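Local coordinates for cytochrome c family protein (Geobacter sulfurreducens, PDB 3OUQ), which probably passes electrons along a row of covalently bound hemes, this chain being the N-terminal six-heme fragment of a twelve-heme cytochrome c, at residues K66-A71 with V77-G82; Y89-A94 with K156-M161; R119-G124 with G139-D144. All coordinates share one frame; numbering follows the deposited sequence.

Contact 1. Residues K66-A71 with V77-G82; sequences KAFSVA and VRCHSG. With HEC (heme c), chain D.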
loop_
_atom_site.group_PDB
_atom_site.type_symbol
_atom_site.label_atom_id
_atom_site.label_comp_id
_atom_site.label_asym_id
_atom_site.label_seq_id
_atom_site.Cartn_x
_atom_site.Cartn_y
_atom_site.Cartn_z
ATOM N N LYS A 66 -21.368 -4.363 -1.356
ATOM C CA LYS A 66 -21.546 -4.630 -2.782
ATOM C C LYS A 66 -20.523 -5.617 -3.330
ATOM O O LYS A 66 -20.875 -6.563 -4.036
ATOM C CB LYS A 66 -21.452 -3.325 -3.581
ATOM N N ALA A 67 -19.257 -5.374 -3.013
ATOM C CA ALA A 67 -18.169 -6.221 -3.472
ATOM C C ALA A 67 -17.142 -6.302 -2.361
ATOM O O ALA A 67 -17.188 -5.506 -1.422
ATOM C CB ALA A 67 -17.548 -5.626 -4.707
ATOM N N PHE A 68 -16.215 -7.253 -2.465
ATOM C CA PHE A 68 -15.199 -7.406 -1.435
ATOM C C PHE A 68 -14.625 -6.052 -1.038
ATOM O O PHE A 68 -14.495 -5.154 -1.864
ATOM C CB PHE A 68 -14.101 -8.351 -1.913
ATOM C CG PHE A 68 -13.514 -7.982 -3.240
ATOM C CD1 PHE A 68 -12.511 -7.027 -3.330
ATOM C CD2 PHE A 68 -13.962 -8.599 -4.404
ATOM C CE1 PHE A 68 -11.955 -6.694 -4.551
ATOM C CE2 PHE A 68 -13.413 -8.276 -5.632
ATOM C CZ PHE A 68 -12.404 -7.315 -5.704
ATOM N N SER A 69 -14.306 -5.910 0.241
ATOM C CA SER A 69 -13.772 -4.665 0.782
ATOM C C SER A 69 -12.276 -4.464 0.527
ATOM O O SER A 69 -11.512 -5.427 0.402
ATOM C CB SER A 69 -14.037 -4.619 2.295
ATOM O OG SER A 69 -13.446 -3.484 2.899
ATOM N N VAL A 70 -11.873 -3.199 0.456
ATOM C CA VAL A 70 -10.480 -2.837 0.247
ATOM C C VAL A 70 -9.767 -2.877 1.593
ATOM O O VAL A 70 -8.556 -2.683 1.673
ATOM C CB VAL A 70 -10.348 -1.416 -0.344
ATOM C CG1 VAL A 70 -10.867 -1.397 -1.762
ATOM C CG2 VAL A 70 -11.120 -0.424 0.498
ATOM N N ALA A 71 -10.533 -3.138 2.648
ATOM C CA ALA A 71 -9.993 -3.198 3.997
ATOM C C ALA A 71 -9.934 -4.622 4.547
ATOM O O ALA A 71 -10.238 -4.860 5.718
ATOM C CB ALA A 71 -10.816 -2.323 4.912
ATOM N N VAL A 77 -5.320 -9.629 -2.486
ATOM C CA VAL A 77 -5.006 -10.447 -3.648
ATOM C C VAL A 77 -6.054 -10.330 -4.753
ATOM O O VAL A 77 -5.756 -10.629 -5.903
ATOM C CB VAL A 77 -4.880 -11.927 -3.280
ATOM C CG1 VAL A 77 -6.221 -12.457 -2.799
ATOM C CG2 VAL A 77 -4.410 -12.714 -4.486
ATOM N N ARG A 78 -7.276 -9.911 -4.410
ATOM C CA ARG A 78 -8.349 -9.753 -5.404
ATOM C C ARG A 78 -8.038 -8.657 -6.425
ATOM O O ARG A 78 -8.574 -8.670 -7.528
ATOM C CB ARG A 78 -9.692 -9.429 -4.736
ATOM C CG ARG A 78 -10.305 -10.543 -3.894
ATOM C CD ARG A 78 -10.520 -11.826 -4.682
ATOM N NE ARG A 78 -11.452 -11.674 -5.798
ATOM C CZ ARG A 78 -12.777 -11.631 -5.678
ATOM N NH1 ARG A 78 -13.340 -11.725 -4.488
ATOM N NH2 ARG A 78 -13.541 -11.512 -6.753
ATOM N N CYS A 79 -7.190 -7.703 -6.052
ATOM C CA CYS A 79 -6.801 -6.631 -6.966
ATOM C C CYS A 79 -5.295 -6.659 -7.252
ATOM O O CYS A 79 -4.878 -6.663 -8.414
ATOM C CB CYS A 79 -7.186 -5.271 -6.393
ATOM S SG CYS A 79 -8.975 -4.958 -6.335
ATOM N N HIS A 80 -4.487 -6.684 -6.192
ATOM C CA HIS A 80 -3.032 -6.718 -6.313
ATOM C C HIS A 80 -2.540 -8.150 -6.509
ATOM O O HIS A 80 -3.000 -9.060 -5.827
ATOM C CB HIS A 80 -2.410 -6.130 -5.052
ATOM C CG HIS A 80 -2.772 -4.700 -4.821
ATOM N ND1 HIS A 80 -2.106 -3.635 -5.383
ATOM C CD2 HIS A 80 -3.779 -4.158 -4.095
ATOM C CE1 HIS A 80 -2.717 -2.512 -4.987
ATOM N NE2 HIS A 80 -3.737 -2.783 -4.203
ATOM N N SER A 81 -1.606 -8.353 -7.436
ATOM C CA SER A 81 -1.074 -9.691 -7.698
ATOM C C SER A 81 -0.298 -10.192 -6.486
ATOM O O SER A 81 -0.536 -11.295 -5.986
ATOM C CB SER A 81 -0.156 -9.675 -8.924
ATOM O OG SER A 81 1.012 -8.905 -8.692
ATOM N N GLY A 82 0.633 -9.372 -6.015
ATOM C CA GLY A 82 1.422 -9.738 -4.854
ATOM C C GLY A 82 1.604 -8.559 -3.916
ATOM O O GLY A 82 0.717 -7.720 -3.776
HETATM FE FE HEC D . -4.671 -1.398 -3.151
HETATM C CHA HEC D . -3.058 1.306 -4.525
HETATM C CHB HEC D . -2.110 -1.817 -0.986
HETATM C CHC HEC D . -6.472 -3.765 -1.543
HETATM C CHD HEC D . -7.005 -1.270 -5.635
HETATM N NA HEC D . -2.943 -0.481 -2.855
HETATM C C1A HEC D . -2.499 0.718 -3.405
HETATM C C2A HEC D . -1.266 1.156 -2.793
HETATM C C3A HEC D . -0.920 0.175 -1.920
HETATM C C4A HEC D . -1.951 -0.842 -1.970
HETATM C CMA HEC D . 0.270 0.203 -0.971
HETATM C CAA HEC D . -0.530 2.473 -3.008
HETATM C CBA HEC D . -1.142 3.647 -2.251
HETATM C CGA HEC D . -1.215 3.409 -0.754
HETATM O O1A HEC D . -0.155 3.226 -0.129
HETATM O O2A HEC D . -2.330 3.397 -0.200
HETATM N NB HEC D . -4.411 -2.452 -1.515
HETATM C C1B HEC D . -3.283 -2.528 -0.734
HETATM C C2B HEC D . -3.475 -3.420 0.378
HETATM C C3B HEC D . -4.720 -3.888 0.254
HETATM C C4B HEC D . -5.281 -3.326 -0.939
HETATM C CMB HEC D . -2.438 -3.802 1.438
HETATM C CAB HEC D . -5.431 -4.824 1.188
HETATM C CBB HEC D . -5.912 -4.269 2.499
HETATM N NC HEC D . -6.398 -2.325 -3.508
HETATM C C1C HEC D . -6.995 -3.310 -2.754
HETATM C C2C HEC D . -8.254 -3.733 -3.340
HETATM C C3C HEC D . -8.371 -3.076 -4.517
HETATM C C4C HEC D . -7.249 -2.153 -4.587
HETATM C CMC HEC D . -9.330 -4.631 -2.727
HETATM C CAC HEC D . -9.419 -3.374 -5.600
HETATM C CBC HEC D . -10.850 -3.049 -5.204
HETATM N ND HEC D . -4.890 -0.303 -4.796
HETATM C C1D HEC D . -5.888 -0.430 -5.747
HETATM C C2D HEC D . -5.747 0.587 -6.769
HETATM C C3D HEC D . -4.680 1.378 -6.407
HETATM C C4D HEC D . -4.144 0.789 -5.209
HETATM C CMD HEC D . -6.644 0.767 -7.994
HETATM C CAD HEC D . -4.243 2.708 -7.034
HETATM C CBD HEC D . -5.308 3.772 -6.843
HETATM C CGD HEC D . -4.927 5.107 -7.453
HETATM O O1D HEC D . -5.791 6.007 -7.506
HETATM O O2D HEC D . -3.765 5.265 -7.877
#
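Phe68 and Arg78 lie on two irregular loop segments, 66-71 and 77-82, whose nearest CA atoms, those of Phe68 and Arg78, are 8.3 Å apart, so side chains alone span the gap. Both residues start toward the other segment. The Phe68 ring, with CG set between the backbone N and the carbonyl carbon (chi1 53°), receives CB of Arg78 over one face, 3.7 Å from the ring centroid, a CH-pi contact displaced toward the rim. Bends at chi2 and chi3 then curl the arginine around, bringing its guanidinium back to the same phenylalanine: CE2 of Phe68 sits over the centre of the group, 3.4 Å from CZ of Arg78. The two planes are inclined by 47°, so this is a slanted meeting and not a parallel stack.

At the ring's edge, near its plane, lie SG of Cys79, 3.9 Å from CE1 of Phe68, and the heme methyl CMC. That sulfur is the thioether link to CAC of heme c. NE2 of the adjoining His80 binds the heme iron (FE) at 2.0 Å, with Met49 as the other axial ligand. The ring of His62, an axial ligand of another heme, also meets that of Phe68, and its ND1 is hydrogen-bonded to Phe68 O.

Arg78 NH2 makes a weak hydrogen bond to a propionate oxygen of another heme. With an alanine here in place of Phe68, the guanidinium would be likely to lose the ring it rests on, held by little more than that weak bond, and a gap would probably open beside the thioether. Chemically, the contact joins an aromatic and sulfur-lined side, next to a covalently anchored heme, to a cationic end that would probably offset propionate charge, consistent with closely spaced hemes sharing one piece of packing.

Contact 2. Residues Y89-A94 with K156-M161; sequences YRMKGA and KCHKGM. With HEC (heme c), chain G.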
loop_
_atom_site.group_PDB
_atom_site.type_symbol
_atom_site.label_atom_id
_atom_site.label_comp_id
_atom_site.label_asym_id
_atom_site.label_seq_id
_atom_site.Cartn_x
_atom_site.Cartn_y
_atom_site.Cartn_z
ATOM N N TYR A 89 15.949 2.210 -0.327
ATOM C CA TYR A 89 15.920 3.573 0.186
ATOM C C TYR A 89 17.322 4.169 0.102
ATOM O O TYR A 89 18.306 3.541 0.518
ATOM C CB TYR A 89 15.453 3.598 1.643
ATOM C CG TYR A 89 14.010 3.232 1.847
ATOM C CD1 TYR A 89 13.593 1.901 1.805
ATOM C CD2 TYR A 89 13.054 4.218 2.091
ATOM C CE1 TYR A 89 12.267 1.563 2.008
ATOM C CE2 TYR A 89 11.722 3.888 2.290
ATOM C CZ TYR A 89 11.342 2.560 2.249
ATOM O OH TYR A 89 10.034 2.232 2.464
ATOM N N ARG A 90 17.411 5.378 -0.437
ATOM C CA ARG A 90 18.693 6.050 -0.570
ATOM C C ARG A 90 18.696 7.324 0.255
ATOM O O ARG A 90 17.670 7.987 0.409
ATOM C CB ARG A 90 18.978 6.364 -2.033
ATOM N N MET A 91 19.860 7.656 0.794
ATOM C CA MET A 91 20.017 8.843 1.619
ATOM C C MET A 91 21.503 9.115 1.780
ATOM O O MET A 91 22.334 8.252 1.470
ATOM C CB MET A 91 19.378 8.624 2.995
ATOM C CG MET A 91 18.913 7.189 3.292
ATOM S SD MET A 91 20.234 5.950 3.334
ATOM C CE MET A 91 19.325 4.481 3.007
ATOM N N LYS A 92 21.845 10.312 2.249
ATOM C CA LYS A 92 23.250 10.642 2.455
ATOM C C LYS A 92 23.645 10.194 3.860
ATOM O O LYS A 92 22.909 10.429 4.821
ATOM C CB LYS A 92 23.482 12.150 2.300
ATOM N N GLY A 93 24.790 9.528 3.973
ATOM C CA GLY A 93 25.251 9.091 5.277
ATOM C C GLY A 93 25.196 7.605 5.560
ATOM O O GLY A 93 25.627 7.169 6.623
ATOM N N ALA A 94 24.665 6.817 4.632
ATOM C CA ALA A 94 24.593 5.376 4.842
ATOM C C ALA A 94 24.285 4.610 3.561
ATOM O O ALA A 94 23.808 5.175 2.578
ATOM C CB ALA A 94 23.551 5.060 5.898
ATOM N N LYS A 156 21.841 -4.001 9.903
ATOM C CA LYS A 156 20.795 -4.967 9.608
ATOM C C LYS A 156 19.852 -4.423 8.549
ATOM O O LYS A 156 19.199 -5.192 7.849
ATOM C CB LYS A 156 20.013 -5.332 10.873
ATOM C CG LYS A 156 20.675 -6.424 11.698
ATOM C CD LYS A 156 19.886 -6.762 12.953
ATOM C CE LYS A 156 20.486 -7.972 13.678
ATOM N NZ LYS A 156 19.778 -8.299 14.960
ATOM N N CYS A 157 19.793 -3.102 8.416
ATOM C CA CYS A 157 18.918 -2.485 7.421
ATOM C C CYS A 157 19.696 -1.760 6.324
ATOM O O CYS A 157 19.302 -1.772 5.160
ATOM C CB CYS A 157 17.961 -1.496 8.087
ATOM S SG CYS A 157 16.798 -2.208 9.296
ATOM N N HIS A 158 20.799 -1.123 6.699
ATOM C CA HIS A 158 21.608 -0.387 5.741
ATOM C C HIS A 158 22.785 -1.213 5.212
ATOM O O HIS A 158 23.394 -2.003 5.936
ATOM C CB HIS A 158 22.101 0.906 6.384
ATOM C CG HIS A 158 21.010 1.888 6.683
ATOM N ND1 HIS A 158 20.585 2.866 5.807
ATOM C CD2 HIS A 158 20.253 2.043 7.799
ATOM C CE1 HIS A 158 19.616 3.568 6.411
ATOM N NE2 HIS A 158 19.377 3.105 7.623
ATOM N N LYS A 159 23.093 -1.026 3.934
ATOM C CA LYS A 159 24.184 -1.747 3.293
ATOM C C LYS A 159 25.475 -0.956 3.479
ATOM O O LYS A 159 25.434 0.226 3.834
ATOM C CB LYS A 159 23.886 -1.932 1.800
ATOM N N GLY A 160 26.614 -1.607 3.240
ATOM C CA GLY A 160 27.890 -0.935 3.408
ATOM C C GLY A 160 28.107 -0.699 4.886
ATOM O O GLY A 160 28.970 0.073 5.303
ATOM N N MET A 161 27.293 -1.382 5.680
ATOM C CA MET A 161 27.334 -1.298 7.131
ATOM C C MET A 161 26.808 -2.638 7.649
ATOM O O MET A 161 27.530 -3.304 8.424
ATOM C CB MET A 161 26.442 -0.151 7.614
ATOM C CG MET A 161 26.844 1.210 7.066
ATOM S SD MET A 161 25.548 2.457 7.198
ATOM C CE MET A 161 25.719 2.939 8.893
ATOM O OXT MET A 161 25.679 -3.013 7.249
HETATM FE FE HEC G . 18.386 4.213 8.971
HETATM C CHA HEC G . 17.004 6.468 6.875
HETATM C CHB HEC G . 21.276 6.103 9.049
HETATM C CHC HEC G . 19.602 2.195 11.451
HETATM C CHD HEC G . 16.061 1.892 8.073
HETATM N NA HEC G . 18.981 5.937 8.178
HETATM C C1A HEC G . 18.212 6.812 7.445
HETATM C C2A HEC G . 18.934 8.010 7.117
HETATM C C3A HEC G . 20.190 7.828 7.551
HETATM C C4A HEC G . 20.228 6.553 8.249
HETATM C CMA HEC G . 21.336 8.788 7.269
HETATM C CAA HEC G . 18.379 9.295 6.563
HETATM C CBA HEC G . 17.597 10.091 7.604
HETATM C CGA HEC G . 18.464 10.553 8.764
HETATM O O1A HEC G . 19.507 11.184 8.495
HETATM O O2A HEC G . 18.106 10.290 9.935
HETATM N NB HEC G . 20.033 4.209 10.084
HETATM C C1B HEC G . 21.147 5.054 9.974
HETATM C C2B HEC G . 22.084 4.769 11.044
HETATM C C3B HEC G . 21.560 3.788 11.794
HETATM C C4B HEC G . 20.338 3.358 11.143
HETATM C CMB HEC G . 23.422 5.431 11.307
HETATM C CAB HEC G . 22.097 3.409 13.165
HETATM C CBB HEC G . 21.224 3.791 14.350
HETATM N NC HEC G . 17.837 2.492 9.743
HETATM C C1C HEC G . 18.413 1.786 10.798
HETATM C C2C HEC G . 17.646 0.587 11.073
HETATM C C3C HEC G . 16.690 0.476 10.134
HETATM C C4C HEC G . 16.803 1.668 9.284
HETATM C CMC HEC G . 17.843 -0.390 12.202
HETATM C CAC HEC G . 15.861 -0.764 9.844
HETATM C CBC HEC G . 14.754 -1.026 10.841
HETATM N ND HEC G . 16.900 4.154 7.689
HETATM C C1D HEC G . 16.129 3.066 7.315
HETATM C C2D HEC G . 15.225 3.447 6.255
HETATM C C3D HEC G . 15.403 4.764 6.047
HETATM C C4D HEC G . 16.430 5.199 6.937
HETATM C CMD HEC G . 14.257 2.584 5.477
HETATM C CAD HEC G . 14.707 5.696 5.071
HETATM C CBD HEC G . 13.289 5.995 5.467
HETATM C CGD HEC G . 12.739 7.200 4.752
HETATM O O1D HEC G . 11.526 7.463 4.877
HETATM O O2D HEC G . 13.523 7.892 4.072
#
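His158, the histidine that binds the heme iron through NE2, is flanked by Met91 and Ala94 of segment 89-94. The sulfur SD of Met91 lies at the edge of the imidazole, 4.8 Å from the ring centroid, a Met-aromatic contact; the place of its terminal methyl is doubtful, being modelled too near a backbone oxygen. CB of Ala94 comes in obliquely, 3.7 Å from ND1 of His158, and also touches SD of Met161 at 3.5 Å. A first torsion of -59° and a nearly extended chi2 (162°) bring that sulfur to Ala94; the bend at chi3 only swings CE toward the heme methyl CMB. Met161 ends the fragment.

In the second shell, Gly95 O accepts from ND1 of His158, a bond that would fix the imidazole's rotation. Cys157 holds the same heme by its thioether, and Met129 completes the iron's axial pair. CB and CG of Met91 lie against the pyrrole that carries CAA. CG of Tyr89 is 3.7 Å from the heme methyl CMD, which lies over one face of the ring, toward the rim.

Segment 89-94 leaves strand 87-89 and turns back toward strand 97-99, whose Ala97 touches Tyr89, Met91 and His158; segment 156-161 runs off helix 154-157.

Contact 3. Residues R119-G124 with G139-D144; sequences REITGG and GACHND. With HEC (heme c), chain F.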
loop_
_atom_site.group_PDB
_atom_site.type_symbol
_atom_site.label_atom_id
_atom_site.label_comp_id
_atom_site.label_asym_id
_atom_site.label_seq_id
_atom_site.Cartn_x
_atom_site.Cartn_y
_atom_site.Cartn_z
ATOM N N ARG A 119 -1.237 5.103 9.460
ATOM C CA ARG A 119 -0.690 6.407 9.076
ATOM C C ARG A 119 0.680 6.690 9.677
ATOM O O ARG A 119 1.488 7.389 9.074
ATOM C CB ARG A 119 -1.661 7.529 9.450
ATOM N N GLU A 120 0.959 6.146 10.855
ATOM C CA GLU A 120 2.260 6.392 11.463
ATOM C C GLU A 120 3.363 5.567 10.795
ATOM O O GLU A 120 4.537 5.923 10.866
ATOM C CB GLU A 120 2.214 6.099 12.965
ATOM C CG GLU A 120 2.932 7.156 13.811
ATOM N N ILE A 121 2.981 4.481 10.129
ATOM C CA ILE A 121 3.945 3.618 9.462
ATOM C C ILE A 121 4.150 3.939 7.984
ATOM O O ILE A 121 5.216 3.664 7.426
ATOM C CB ILE A 121 3.530 2.131 9.566
ATOM C CG1 ILE A 121 3.519 1.684 11.029
ATOM C CG2 ILE A 121 4.488 1.261 8.774
ATOM C CD1 ILE A 121 3.319 0.196 11.208
ATOM N N THR A 122 3.153 4.533 7.339
ATOM C CA THR A 122 3.290 4.815 5.915
ATOM C C THR A 122 3.129 6.262 5.472
ATOM O O THR A 122 3.508 6.615 4.353
ATOM C CB THR A 122 2.296 3.970 5.103
ATOM O OG1 THR A 122 2.490 4.226 3.707
ATOM C CG2 THR A 122 0.857 4.320 5.481
ATOM N N GLY A 123 2.582 7.097 6.346
ATOM C CA GLY A 123 2.348 8.487 5.994
ATOM C C GLY A 123 3.525 9.426 5.819
ATOM O O GLY A 123 3.319 10.615 5.572
ATOM N N GLY A 124 4.752 8.933 5.914
ATOM C CA GLY A 124 5.874 9.839 5.774
ATOM C C GLY A 124 6.614 9.865 4.451
ATOM O O GLY A 124 6.375 9.046 3.566
ATOM N N GLY A 139 10.190 2.506 12.800
ATOM C CA GLY A 139 10.153 2.585 14.251
ATOM C C GLY A 139 8.883 2.096 14.914
ATOM O O GLY A 139 8.891 1.744 16.091
ATOM N N ALA A 140 7.778 2.071 14.183
ATOM C CA ALA A 140 6.541 1.591 14.774
ATOM C C ALA A 140 6.669 0.132 15.252
ATOM O O ALA A 140 5.862 -0.325 16.055
ATOM C CB ALA A 140 5.413 1.723 13.787
ATOM N N CYS A 141 7.679 -0.593 14.776
ATOM C CA CYS A 141 7.862 -1.987 15.193
ATOM C C CYS A 141 9.286 -2.337 15.581
ATOM O O CYS A 141 9.511 -3.316 16.285
ATOM C CB CYS A 141 7.463 -2.950 14.087
ATOM S SG CYS A 141 5.850 -2.637 13.322
ATOM N N HIS A 142 10.249 -1.569 15.082
ATOM C CA HIS A 142 11.658 -1.807 15.382
ATOM C C HIS A 142 12.051 -0.941 16.568
ATOM O O HIS A 142 12.695 0.095 16.419
ATOM C CB HIS A 142 12.498 -1.484 14.148
ATOM C CG HIS A 142 12.436 -2.547 13.095
ATOM N ND1 HIS A 142 13.184 -3.705 13.123
ATOM C CD2 HIS A 142 11.639 -2.653 12.003
ATOM C CE1 HIS A 142 12.826 -4.458 12.079
ATOM N NE2 HIS A 142 11.889 -3.865 11.368
ATOM N N ASN A 143 11.655 -1.390 17.753
ATOM C CA ASN A 143 11.898 -0.660 18.990
ATOM C C ASN A 143 12.325 -1.569 20.143
ATOM O O ASN A 143 12.233 -1.184 21.304
ATOM C CB ASN A 143 10.613 0.060 19.366
ATOM C CG ASN A 143 9.393 -0.827 19.186
ATOM O OD1 ASN A 143 9.309 -1.910 19.767
ATOM N ND2 ASN A 143 8.450 -0.378 18.366
ATOM N N ASP A 144 12.787 -2.768 19.811
ATOM C CA ASP A 144 13.219 -3.761 20.794
ATOM C C ASP A 144 12.076 -4.483 21.500
ATOM O O ASP A 144 12.316 -5.396 22.290
ATOM C CB ASP A 144 14.162 -3.140 21.814
ATOM C CG ASP A 144 15.587 -3.085 21.315
ATOM O OD1 ASP A 144 16.372 -2.287 21.867
ATOM O OD2 ASP A 144 15.923 -3.849 20.377
HETATM FE FE HEC F . 11.099 -4.855 9.789
HETATM C CHA HEC F . 12.580 -7.809 10.445
HETATM C CHB HEC F . 13.813 -3.876 7.961
HETATM C CHC HEC F . 9.447 -1.992 8.926
HETATM C CHD HEC F . 8.443 -5.796 11.716
HETATM N NA HEC F . 12.841 -5.654 9.316
HETATM C C1A HEC F . 13.273 -6.911 9.642
HETATM C C2A HEC F . 14.594 -7.164 9.126
HETATM C C3A HEC F . 14.963 -6.053 8.433
HETATM C C4A HEC F . 13.867 -5.112 8.570
HETATM C CMA HEC F . 16.271 -5.847 7.669
HETATM C CAA HEC F . 15.401 -8.438 9.359
HETATM C CBA HEC F . 15.341 -9.198 8.051
HETATM C CGA HEC F . 16.068 -10.517 8.116
HETATM O O1A HEC F . 17.157 -10.552 8.731
HETATM O O2A HEC F . 15.558 -11.510 7.545
HETATM N NB HEC F . 11.511 -3.308 8.663
HETATM C C1B HEC F . 12.709 -3.034 8.025
HETATM C C2B HEC F . 12.664 -1.731 7.384
HETATM C C3B HEC F . 11.450 -1.202 7.652
HETATM C C4B HEC F . 10.721 -2.207 8.418
HETATM C CMB HEC F . 13.724 -1.122 6.472
HETATM C CAB HEC F . 10.944 0.185 7.256
HETATM C CBB HEC F . 10.838 0.508 5.787
HETATM N NC HEC F . 9.339 -4.080 10.218
HETATM C C1C HEC F . 8.813 -2.854 9.802
HETATM C C2C HEC F . 7.540 -2.591 10.484
HETATM C C3C HEC F . 7.292 -3.681 11.249
HETATM C C4C HEC F . 8.375 -4.592 11.072
HETATM C CMC HEC F . 6.675 -1.351 10.327
HETATM C CAC HEC F . 6.132 -3.973 12.151
HETATM C CBC HEC F . 4.851 -4.222 11.386
HETATM N ND HEC F . 10.643 -6.408 10.913
HETATM C C1D HEC F . 9.508 -6.638 11.652
HETATM C C2D HEC F . 9.518 -7.958 12.268
HETATM C C3D HEC F . 10.704 -8.513 11.977
HETATM C C4D HEC F . 11.379 -7.567 11.077
HETATM C CMD HEC F . 8.363 -8.647 12.975
HETATM C CAD HEC F . 11.237 -9.779 12.614
HETATM C CBD HEC F . 12.482 -9.502 13.447
HETATM C CGD HEC F . 12.974 -10.726 14.205
HETATM O O1D HEC F . 12.233 -11.216 15.091
HETATM O O2D HEC F . 14.099 -11.198 13.915
#
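The Cys-X-X-Cys-His heme-binding motif that ends in Cys141 and His142 is packed here against helix 119-122, through Ile121 on the helix and Ala140 in the motif. CG1 of Ile121 abuts CB of Ala140 at 3.3 Å, and CD1 of Ile121 lies 4.3 Å from SG of Cys141, a looser contact. With CG1 beside the backbone N (chi1 -63°), CG1 and CD1 meet the motif, and CD1 and CG2 both rest on the heme methyl CMC, with CG2 of Ile121 at 3.7 Å from it. One side chain thus packs against both the loop and the porphyrin rim to which the loop is bonded.

Cys141 SG is joined to heme CAC, and His142 binds the iron through NE2, with His104 as the other axial ligand. ND1 of His142 is hydrogen-bonded to Phe148 O, which would set the imidazole's rotation. Beyond the histidine, ND2 of Asn143 donates back to Gly139 O at 3.1 Å, tilted from the carbonyl plane, and so closes the motif's turn upon itself.

A backbone bond between Glu120 and Ser137 ties the helix to the approach of the motif. Segment 139-144 continues a short 3-10 turn in the loop from helix 129-133 to helix 154-157.

In the fold
Each contact packs another segment of the chain against the residues at or beside the end of a Cys-X-X-Cys-His motif, and each serves a separate heme. Contact 1 belongs to the first of the two cytochrome c7-type regions and contact 3 to the second; they lie on opposite sides of the chain's centre, with centres 24 Å apart. Contact 2, 34 Å from contact 1 between centres, lies farthest of the three from the chain's centre, about 23 Å, and includes the C-terminal residue. Contacts 2 and 3 are closer, about 5 Å between nearest atoms, and contact 3 falls within the sequence spanned by contact 2. The hemes of contacts 1 and 2 have His-Met ligation, that of contact 3 bis-histidine.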